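Local structure of Tox3 (Phaeosphaeria nodorum, 6WES) at residues 27-32 with 53-58; 9-14 with 98-103; 128-133 with 141-146. The protein is a secreted necrotrophic effector of a fungal wheat pathogen, its mature beta-barrel domain probably recognised through the host susceptibility gene Snn3. One frame throughout, in Å; residues are numbered along the deposited sequence.

Contact 1 of 3, residues 27-32 with 53-58; sequences VKVRAD and LNVDRF
Val27 turns its CG1 methyl onto CG2 of Val55, 3.6 Å away, and the two side chains meet at about a right angle. That methyl is put there by a trans first torsion (chi1 -180°), which sets CG1 opposite the backbone N. The CA of Val27 also leans on the carbonyl of Leu53 through a CA-H...O contact. At Lys28 the backbones join in a single antiparallel hydrogen-bonded pair: Lys28 N gives a nearly straight bond of 2.9 Å to a lone pair of Leu53 O, in its carbonyl plane, and Leu53 N returns one of 3.0 Å to Lys28 O from well above that carbonyl's plane. On the same face of the sheet CB of Lys28 lies 3.8 Å from CB of Leu53, while the extended lysine chain carries NZ away to Glu158 O. Val29 CG1 is 3.7 Å from Val55 CG2 and equally far from Phe58 CE1, at the edge of a ring that has Val55 CG1 over one face. Arg30 grips Asp32 side-on, NE to OD2 and NH2 to OD1, a salt bridge within the strand that does not reach 53-58. Strand 23-36 runs between strands 2-16 and 45-53; past Leu53 the chain leaves the latter and turns to strand 57-59, which pairs with strand 72-85, Asp56 and Arg57 forming a classic beta bulge opposite Ile78.

Contact 2 of 3, residues 9-14 with 98-103; sequences FGTRSV and LRQPFT
Phe9 and Phe102 both set CG opposite their own carbonyl carbon (chi1 -67° in Phe102), and with these torsions CB of Phe9 comes to 3.7 Å from CD1 of Phe102. Gln100 instead has CG opposite its backbone N and bends at chi2 (63°), which lays its amide beside Thr11. There Thr11 CG2 is 3.3 Å from Gln100 OE1, a close methyl-oxygen approach in which the two side chains run at a slant to each other. OG1 of Thr11, the other branch, lies 3.5 Å from Phe102 CE1, the threonine and the phenylalanine sliding past one another in opposite directions.

No direct hydrogen bond links the segments; two waters do this work. One joins Thr11 OG1 to the carbonyl oxygen of Pro101, to which it donates. The other is gripped three times: it gives hydrogens to Thr11 O and to Gln100 OE1, the latter at 2.8 Å, and accepts one from Ser13 OG. The amide of Gln100 is fixed at its nitrogen as well, since NE2 donates to Pro101 O (3.0 Å) with that oxygen in the amide plane, and also to Gln123 O. Ser13 OG further rests 4.0 Å from Leu98 CD1.

The strand axes pass 8.6 Å apart with their directions 143° from one another, too far for backbone pairing, so this is side-chain contact across the interior of the beta barrel. Strand 2-16 lies between strands 144-153 and 23-36, and strand 92-105 between strands 72-85 and 126-133. Leu98 and Phe102 also reach Val27 and Val29 of strand 23-36, while Pro125 borders Ser13 and Gln100.

Contact 3 of 3, residues 128-133 with 141-146; sequences HEVCIR and RVFLEC
Glu129 and Leu144 are joined by two backbone hydrogen bonds, Glu129 N to Leu144 O and Leu144 N to Glu129 O, each 2.9 Å long. They form an antiparallel hydrogen-bonded pair, and the next pair, His128 with Glu145, is non-hydrogen-bonded, its CA atoms only 4.3 Å apart. His128 CA adds a CA-H...O contact to Leu144 O.

Among the apolar contacts, CB of His128 lies 3.5 Å from CB of Phe143. The first torsion of Phe143 (chi1 -65°) leaves CG beside its backbone N, and the ring stands across strand 126-133 beside His128 and Val130, where CD1 meets Val130 CG1 at 3.8 Å, the two side chains nearly perpendicular.

The backbone bonds are the ladder of a beta hairpin made by strands 126-133 and 144-153. Within these two segments the bridges are at His128-Glu145 and Glu129-Leu144; the touching parts, measured between CA atoms 128 to 130 and 142 to 146, diverge from antiparallel to an angle of 122°. Where the chain swings across Val130, the carbonyl oxygen of Val142 makes a close carbon-oxygen approach to Val130 CB, 3.4 Å away.

The His128 ring and the extended Glu145 chain lie side by side, pointing the same way, with ring and carboxylate planes 64° apart and His128 CE1 3.6 Å from Glu145 OE1. His128 ND1 binds a water that donates weakly to Phe143 O, and NE2 is paired with Thr126 OG1. The carboxylate of Glu129 reaches Tyr96 OH and Glu19 N.

Of the disulfides, Cys146 pairs with Cys17, its SG lying 3.8 Å from Glu129 CB, and Cys131 pairs with Cys94 of strand 92-105.

Overall arrangement
From the N terminus, strand 2-16 brings in the first half of contact 2, which stays open until strand 92-105 arrives more than eighty residues later. Within that span contact 1 opens on strand 23-36 and closes at the end of strand 45-53 and the turn beyond, so contact 2 encloses it. The two touch: strands 2-16 and 23-36 are paired neighbours, and Val29 packs on Phe102. Contact 3 follows in series, tying strand 126-133 to 144-153. It meets contact 2 through Arg99, beside His128 and Phe143, but stays about 7 Å from contact 1 at the nearest atoms. Contact 2 spans the barrel between non-adjacent strands; contact 1 also ties 23-36 to 57-59.

Contact 1 of 3, residues 27-32 with 53-58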
loop_
_atom_site.group_PDB
_atom_site.type_symbol
_atom_site.label_atom_id
_atom_site.label_comp_id
_atom_site.label_asym_id
_atom_site.label_seq_id
_atom_site.Cartn_x
_atom_site.Cartn_y
_atom_site.Cartn_z
ATOM N N VAL A 27 5.744 1.665 4.078
ATOM C CA VAL A 27 4.295 1.795 3.948
ATOM C C VAL A 27 3.675 0.667 4.756
ATOM O O VAL A 27 4.048 -0.499 4.573
ATOM C CB VAL A 27 3.857 1.705 2.475
ATOM C CG1 VAL A 27 2.346 1.845 2.358
ATOM C CG2 VAL A 27 4.537 2.791 1.654
ATOM N N LYS A 28 2.763 0.997 5.658
ATOM C CA LYS A 28 2.107 -0.020 6.473
ATOM C C LYS A 28 0.599 0.142 6.378
ATOM O O LYS A 28 0.079 1.266 6.362
ATOM C CB LYS A 28 2.529 0.084 7.947
ATOM C CG LYS A 28 4.002 -0.176 8.198
ATOM C CD LYS A 28 4.317 -0.006 9.660
ATOM C CE LYS A 28 5.816 -0.101 9.929
ATOM N NZ LYS A 28 6.107 0.036 11.396
ATOM N N VAL A 29 -0.101 -0.988 6.303
ATOM C CA VAL A 29 -1.555 -0.989 6.230
ATOM C C VAL A 29 -2.112 -1.990 7.228
ATOM O O VAL A 29 -1.416 -2.895 7.697
ATOM C CB VAL A 29 -2.066 -1.314 4.816
ATOM C CG1 VAL A 29 -1.558 -0.271 3.807
ATOM C CG2 VAL A 29 -1.646 -2.733 4.391
ATOM N N ARG A 30 -3.402 -1.831 7.532
ATOM C CA ARG A 30 -4.156 -2.772 8.343
ATOM C C ARG A 30 -5.359 -3.197 7.518
ATOM O O ARG A 30 -5.922 -2.382 6.772
ATOM C CB ARG A 30 -4.624 -2.072 9.626
ATOM C CG ARG A 30 -5.573 -2.894 10.487
ATOM C CD ARG A 30 -5.775 -2.221 11.811
ATOM N NE ARG A 30 -6.930 -2.793 12.484
ATOM C CZ ARG A 30 -7.057 -2.903 13.801
ATOM N NH1 ARG A 30 -6.088 -2.496 14.615
ATOM N NH2 ARG A 30 -8.155 -3.444 14.298
ATOM N N ALA A 31 -5.740 -4.470 7.622
ATOM C CA ALA A 31 -6.987 -4.958 7.038
ATOM C C ALA A 31 -7.858 -5.477 8.165
ATOM O O ALA A 31 -7.386 -6.240 9.027
ATOM C CB ALA A 31 -6.763 -6.073 6.014
ATOM N N ASP A 32 -9.118 -5.071 8.175
ATOM C CA ASP A 32 -10.082 -5.594 9.133
ATOM C C ASP A 32 -11.072 -6.454 8.360
ATOM O O ASP A 32 -11.552 -6.044 7.289
ATOM C CB ASP A 32 -10.775 -4.453 9.901
ATOM C CG ASP A 32 -9.876 -3.844 10.993
ATOM O OD1 ASP A 32 -9.960 -4.245 12.178
ATOM O OD2 ASP A 32 -9.074 -2.947 10.673
ATOM N N LEU A 53 0.821 3.435 8.247
ATOM C CA LEU A 53 1.920 4.387 8.077
ATOM C C LEU A 53 2.025 4.758 6.611
ATOM O O LEU A 53 2.183 3.873 5.765
ATOM C CB LEU A 53 3.248 3.784 8.529
ATOM C CG LEU A 53 4.460 4.668 8.207
ATOM C CD1 LEU A 53 4.419 5.923 9.043
ATOM C CD2 LEU A 53 5.750 3.911 8.443
ATOM N N ASN A 54 1.994 6.059 6.328
ATOM C CA ASN A 54 2.321 6.661 5.037
ATOM C C ASN A 54 1.309 6.405 3.935
ATOM O O ASN A 54 1.617 6.631 2.765
ATOM C CB ASN A 54 3.735 6.319 4.560
ATOM C CG ASN A 54 4.783 7.122 5.281
ATOM O OD1 ASN A 54 4.520 8.245 5.726
ATOM N ND2 ASN A 54 5.975 6.564 5.406
ATOM N N VAL A 55 0.089 5.986 4.230
ATOM C CA VAL A 55 -0.920 5.843 3.187
ATOM C C VAL A 55 -1.833 7.059 3.202
ATOM O O VAL A 55 -2.562 7.293 4.178
ATOM C CB VAL A 55 -1.720 4.540 3.316
ATOM C CG1 VAL A 55 -2.692 4.414 2.131
ATOM C CG2 VAL A 55 -0.798 3.354 3.379
ATOM N N ASP A 56 -1.807 7.815 2.106
ATOM C CA ASP A 56 -2.686 8.965 1.945
ATOM C C ASP A 56 -4.056 8.582 1.408
ATOM O O ASP A 56 -5.048 9.258 1.709
ATOM C CB ASP A 56 -2.000 9.970 1.022
ATOM C CG ASP A 56 -0.726 10.496 1.633
ATOM O OD1 ASP A 56 -0.847 11.159 2.665
ATOM O OD2 ASP A 56 0.398 10.203 1.162
ATOM N N ARG A 57 -4.141 7.515 0.621
ATOM C CA ARG A 57 -5.414 7.020 0.102
ATOM C C ARG A 57 -5.137 5.660 -0.502
ATOM O O ARG A 57 -3.988 5.322 -0.811
ATOM C CB ARG A 57 -6.053 7.953 -0.939
ATOM C CG ARG A 57 -5.188 8.227 -2.140
ATOM C CD ARG A 57 -5.848 9.212 -3.123
ATOM N NE ARG A 57 -4.882 9.569 -4.148
ATOM C CZ ARG A 57 -4.701 8.885 -5.276
ATOM N NH1 ARG A 57 -5.453 7.826 -5.550
ATOM N NH2 ARG A 57 -3.747 9.265 -6.129
ATOM N N PHE A 58 -6.188 4.886 -0.681
ATOM C CA PHE A 58 -6.123 3.610 -1.362
ATOM C C PHE A 58 -6.789 3.735 -2.722
ATOM O O PHE A 58 -7.674 4.570 -2.924
ATOM C CB PHE A 58 -6.840 2.532 -0.563
ATOM C CG PHE A 58 -6.119 2.138 0.707
ATOM C CD1 PHE A 58 -5.215 1.103 0.694
ATOM C CD2 PHE A 58 -6.363 2.807 1.906
ATOM C CE1 PHE A 58 -4.573 0.719 1.860
ATOM C CE2 PHE A 58 -5.710 2.432 3.074
ATOM C CZ PHE A 58 -4.823 1.390 3.053
#

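Contact 2 of 3, residues 9-14 with 98-103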
loop_
_atom_site.group_PDB
_atom_site.type_symbol
_atom_site.label_atom_id
_atom_site.label_comp_id
_atom_site.label_asym_id
_atom_site.label_seq_id
_atom_site.Cartn_x
_atom_site.Cartn_y
_atom_site.Cartn_z
ATOM N N PHE A 9 0.194 -5.371 7.452
ATOM C CA PHE A 9 1.246 -5.624 6.486
ATOM C C PHE A 9 2.114 -4.382 6.357
ATOM O O PHE A 9 1.667 -3.253 6.598
ATOM C CB PHE A 9 0.656 -5.901 5.094
ATOM C CG PHE A 9 -0.297 -7.058 5.058
ATOM C CD1 PHE A 9 0.127 -8.347 5.401
ATOM C CD2 PHE A 9 -1.621 -6.867 4.730
ATOM C CE1 PHE A 9 -0.764 -9.423 5.378
ATOM C CE2 PHE A 9 -2.500 -7.938 4.702
ATOM C CZ PHE A 9 -2.074 -9.211 5.015
ATOM N N GLY A 10 3.354 -4.592 5.937
ATOM C CA GLY A 10 4.231 -3.467 5.700
ATOM C C GLY A 10 5.258 -3.813 4.644
ATOM O O GLY A 10 5.790 -4.935 4.624
ATOM N N THR A 11 5.567 -2.867 3.767
ATOM C CA THR A 11 6.596 -3.040 2.750
ATOM C C THR A 11 7.506 -1.822 2.743
ATOM O O THR A 11 7.031 -0.672 2.704
ATOM C CB THR A 11 5.958 -3.272 1.382
ATOM O OG1 THR A 11 5.101 -4.423 1.482
ATOM C CG2 THR A 11 7.013 -3.485 0.299
ATOM N N ARG A 12 8.805 -2.078 2.763
ATOM C CA ARG A 12 9.826 -1.057 2.601
ATOM C C ARG A 12 10.327 -1.128 1.165
ATOM O O ARG A 12 10.478 -2.224 0.605
ATOM C CB ARG A 12 10.992 -1.350 3.566
ATOM C CG ARG A 12 12.252 -0.503 3.374
ATOM C CD ARG A 12 13.224 -0.677 4.536
ATOM N NE ARG A 12 12.607 -0.252 5.795
ATOM C CZ ARG A 12 13.162 -0.413 6.999
ATOM N NH1 ARG A 12 14.350 -1.000 7.101
ATOM N NH2 ARG A 12 12.542 0.025 8.086
ATOM N N SER A 13 10.658 0.017 0.586
ATOM C CA SER A 13 11.193 0.011 -0.767
ATOM C C SER A 13 12.179 1.156 -0.938
ATOM O O SER A 13 12.169 2.127 -0.178
ATOM C CB SER A 13 10.083 0.135 -1.814
ATOM O OG SER A 13 9.349 1.342 -1.667
ATOM N N VAL A 14 13.028 1.036 -1.954
ATOM C CA VAL A 14 14.011 2.060 -2.304
ATOM C C VAL A 14 13.884 2.320 -3.800
ATOM O O VAL A 14 13.799 1.367 -4.592
ATOM C CB VAL A 14 15.449 1.590 -1.982
ATOM C CG1 VAL A 14 16.481 2.658 -2.364
ATOM C CG2 VAL A 14 15.557 1.223 -0.505
ATOM N N LEU A 98 4.304 7.237 -4.396
ATOM C CA LEU A 98 4.631 5.824 -4.263
ATOM C C LEU A 98 3.333 5.033 -4.307
ATOM O O LEU A 98 2.359 5.384 -3.622
ATOM C CB LEU A 98 5.324 5.597 -2.926
ATOM C CG LEU A 98 5.637 4.152 -2.545
ATOM C CD1 LEU A 98 6.537 3.489 -3.614
ATOM C CD2 LEU A 98 6.311 4.161 -1.200
ATOM N N ARG A 99 3.293 4.029 -5.167
ATOM C CA ARG A 99 2.109 3.195 -5.356
ATOM C C ARG A 99 2.486 1.781 -4.925
ATOM O O ARG A 99 3.257 1.090 -5.609
ATOM C CB ARG A 99 1.662 3.252 -6.810
ATOM C CG ARG A 99 1.351 4.672 -7.263
ATOM C CD ARG A 99 0.931 4.759 -8.719
ATOM N NE ARG A 99 0.882 6.155 -9.132
ATOM C CZ ARG A 99 0.955 6.569 -10.396
ATOM N NH1 ARG A 99 1.039 5.676 -11.386
ATOM N NH2 ARG A 99 0.912 7.860 -10.662
ATOM N N GLN A 100 1.972 1.352 -3.785
ATOM C CA GLN A 100 2.414 0.117 -3.135
ATOM C C GLN A 100 1.268 -0.884 -3.047
ATOM O O GLN A 100 0.318 -0.668 -2.267
ATOM C CB GLN A 100 2.940 0.472 -1.747
ATOM C CG GLN A 100 3.332 -0.720 -0.866
ATOM C CD GLN A 100 4.464 -1.517 -1.466
ATOM O OE1 GLN A 100 5.612 -1.067 -1.466
ATOM N NE2 GLN A 100 4.157 -2.706 -1.989
ATOM N N PRO A 101 1.280 -1.972 -3.811
ATOM C CA PRO A 101 0.214 -2.976 -3.704
ATOM C C PRO A 101 0.353 -3.819 -2.449
ATOM O O PRO A 101 1.458 -4.040 -1.940
ATOM C CB PRO A 101 0.411 -3.862 -4.941
ATOM C CG PRO A 101 1.382 -3.147 -5.821
ATOM C CD PRO A 101 2.206 -2.248 -4.926
ATOM N N PHE A 102 -0.799 -4.295 -1.959
ATOM C CA PHE A 102 -0.870 -5.313 -0.913
ATOM C C PHE A 102 -1.962 -6.303 -1.280
ATOM O O PHE A 102 -2.979 -5.925 -1.862
ATOM C CB PHE A 102 -1.237 -4.723 0.461
ATOM C CG PHE A 102 -0.182 -3.820 1.047
ATOM C CD1 PHE A 102 0.869 -4.367 1.764
ATOM C CD2 PHE A 102 -0.246 -2.432 0.881
ATOM C CE1 PHE A 102 1.856 -3.564 2.302
ATOM C CE2 PHE A 102 0.743 -1.594 1.426
ATOM C CZ PHE A 102 1.785 -2.172 2.137
ATOM N N THR A 103 -1.746 -7.574 -0.952
ATOM C CA THR A 103 -2.711 -8.621 -1.248
ATOM C C THR A 103 -2.977 -9.405 0.021
ATOM O O THR A 103 -2.042 -9.764 0.740
ATOM C CB THR A 103 -2.222 -9.558 -2.353
ATOM O OG1 THR A 103 -2.075 -8.805 -3.563
ATOM C CG2 THR A 103 -3.179 -10.738 -2.584
HETATM O O HOH W 1 3.380 -5.566 -0.380
HETATM O O HOH W 2 7.210 0.637 0.002
#

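Contact 3 of 3, residues 128-133 with 141-146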
loop_
_atom_site.group_PDB
_atom_site.type_symbol
_atom_site.label_atom_id
_atom_site.label_comp_id
_atom_site.label_asym_id
_atom_site.label_seq_id
_atom_site.Cartn_x
_atom_site.Cartn_y
_atom_site.Cartn_z
ATOM N N HIS A 128 6.935 7.559 -8.690
ATOM C CA HIS A 128 6.699 8.489 -9.776
ATOM C C HIS A 128 7.128 9.864 -9.292
ATOM O O HIS A 128 6.896 10.204 -8.131
ATOM C CB HIS A 128 5.189 8.414 -10.106
ATOM C CG HIS A 128 4.732 7.008 -10.365
ATOM N ND1 HIS A 128 4.702 6.474 -11.632
ATOM C CD2 HIS A 128 4.361 6.007 -9.522
ATOM C CE1 HIS A 128 4.311 5.213 -11.568
ATOM N NE2 HIS A 128 4.107 4.899 -10.296
ATOM N N GLU A 129 7.801 10.631 -10.151
ATOM C CA GLU A 129 8.420 11.891 -9.741
ATOM C C GLU A 129 8.088 12.987 -10.748
ATOM O O GLU A 129 8.106 12.753 -11.961
ATOM C CB GLU A 129 9.975 11.727 -9.691
ATOM C CG GLU A 129 10.795 13.009 -9.377
ATOM C CD GLU A 129 12.327 12.875 -9.619
ATOM O OE1 GLU A 129 12.720 12.681 -10.773
ATOM O OE2 GLU A 129 13.123 12.968 -8.666
ATOM N N VAL A 130 7.793 14.196 -10.257
ATOM C CA VAL A 130 7.713 15.384 -11.109
ATOM C C VAL A 130 8.476 16.506 -10.416
ATOM O O VAL A 130 8.285 16.738 -9.219
ATOM C CB VAL A 130 6.249 15.777 -11.444
ATOM C CG1 VAL A 130 5.384 15.935 -10.193
ATOM C CG2 VAL A 130 6.184 17.017 -12.368
ATOM N N CYS A 131 9.374 17.166 -11.142
ATOM C CA CYS A 131 10.208 18.208 -10.552
ATOM C C CYS A 131 10.115 19.510 -11.339
ATOM O O CYS A 131 9.948 19.509 -12.560
ATOM C CB CYS A 131 11.687 17.828 -10.512
ATOM S SG CYS A 131 12.013 16.356 -9.587
ATOM N N ILE A 132 10.248 20.623 -10.624
ATOM C CA ILE A 132 10.322 21.942 -11.243
ATOM C C ILE A 132 11.359 22.775 -10.499
ATOM O O ILE A 132 11.573 22.615 -9.292
ATOM C CB ILE A 132 8.937 22.638 -11.249
ATOM C CG1 ILE A 132 8.991 23.966 -12.000
ATOM C CG2 ILE A 132 8.440 22.898 -9.838
ATOM C CD1 ILE A 132 7.616 24.516 -12.338
ATOM N N ARG A 133 12.003 23.692 -11.223
ATOM C CA ARG A 133 12.822 24.720 -10.580
ATOM C C ARG A 133 11.890 25.892 -10.290
ATOM O O ARG A 133 11.610 26.716 -11.164
ATOM C CB ARG A 133 13.956 25.136 -11.507
ATOM C CG ARG A 133 15.084 24.133 -11.635
ATOM C CD ARG A 133 16.169 24.395 -10.602
ATOM N NE ARG A 133 16.337 25.820 -10.320
ATOM C CZ ARG A 133 17.373 26.551 -10.719
ATOM N NH1 ARG A 133 18.351 25.998 -11.428
ATOM N NH2 ARG A 133 17.436 27.838 -10.405
ATOM N N ARG A 141 -0.263 16.156 -11.015
ATOM C CA ARG A 141 -1.102 15.994 -12.198
ATOM C C ARG A 141 -0.508 15.050 -13.240
ATOM O O ARG A 141 -1.269 14.485 -14.042
ATOM C CB ARG A 141 -1.414 17.365 -12.819
ATOM C CG ARG A 141 -2.103 18.335 -11.858
ATOM C CD ARG A 141 -2.646 19.569 -12.575
ATOM N NE ARG A 141 -3.527 20.354 -11.711
ATOM C CZ ARG A 141 -3.167 21.477 -11.091
ATOM N NH1 ARG A 141 -1.940 21.955 -11.242
ATOM N NH2 ARG A 141 -4.033 22.123 -10.322
ATOM N N VAL A 142 0.816 14.862 -13.228
ATOM C CA VAL A 142 1.514 13.994 -14.177
ATOM C C VAL A 142 2.879 13.693 -13.566
ATOM O O VAL A 142 3.381 14.458 -12.742
ATOM C CB VAL A 142 1.652 14.686 -15.561
ATOM C CG1 VAL A 142 2.684 15.827 -15.496
ATOM C CG2 VAL A 142 2.009 13.664 -16.654
ATOM N N PHE A 143 3.487 12.571 -13.975
ATOM C CA PHE A 143 4.731 12.093 -13.368
ATOM C C PHE A 143 5.569 11.338 -14.395
ATOM O O PHE A 143 5.056 10.838 -15.398
ATOM C CB PHE A 143 4.452 11.066 -12.262
ATOM C CG PHE A 143 3.710 11.600 -11.058
ATOM C CD1 PHE A 143 4.376 12.243 -10.026
ATOM C CD2 PHE A 143 2.339 11.408 -10.942
ATOM C CE1 PHE A 143 3.686 12.679 -8.898
ATOM C CE2 PHE A 143 1.637 11.846 -9.828
ATOM C CZ PHE A 143 2.300 12.492 -8.809
ATOM N N LEU A 144 6.864 11.219 -14.107
ATOM C CA LEU A 144 7.753 10.262 -14.771
ATOM C C LEU A 144 8.046 9.116 -13.805
ATOM O O LEU A 144 8.384 9.359 -12.643
ATOM C CB LEU A 144 9.082 10.931 -15.139
ATOM C CG LEU A 144 9.105 12.018 -16.222
ATOM C CD1 LEU A 144 10.404 12.819 -16.181
ATOM C CD2 LEU A 144 8.916 11.401 -17.591
ATOM N N GLU A 145 7.959 7.877 -14.281
ATOM C CA GLU A 145 8.195 6.741 -13.401
ATOM C C GLU A 145 9.689 6.556 -13.116
ATOM O O GLU A 145 10.529 6.655 -14.011
ATOM C CB GLU A 145 7.619 5.466 -14.025
ATOM C CG GLU A 145 7.605 4.265 -13.093
ATOM C CD GLU A 145 6.771 3.113 -13.626
ATOM O OE1 GLU A 145 5.738 3.366 -14.282
ATOM O OE2 GLU A 145 7.155 1.956 -13.381
ATOM N N CYS A 146 10.007 6.282 -11.845
ATOM C CA CYS A 146 11.337 6.005 -11.324
ATOM C C CYS A 146 11.666 4.521 -11.479
ATOM O O CYS A 146 10.831 3.725 -11.905
ATOM C CB CYS A 146 11.365 6.365 -9.844
ATOM S SG CYS A 146 10.823 8.037 -9.441
HETATM O O HOH W 3 4.242 7.907 -14.209
#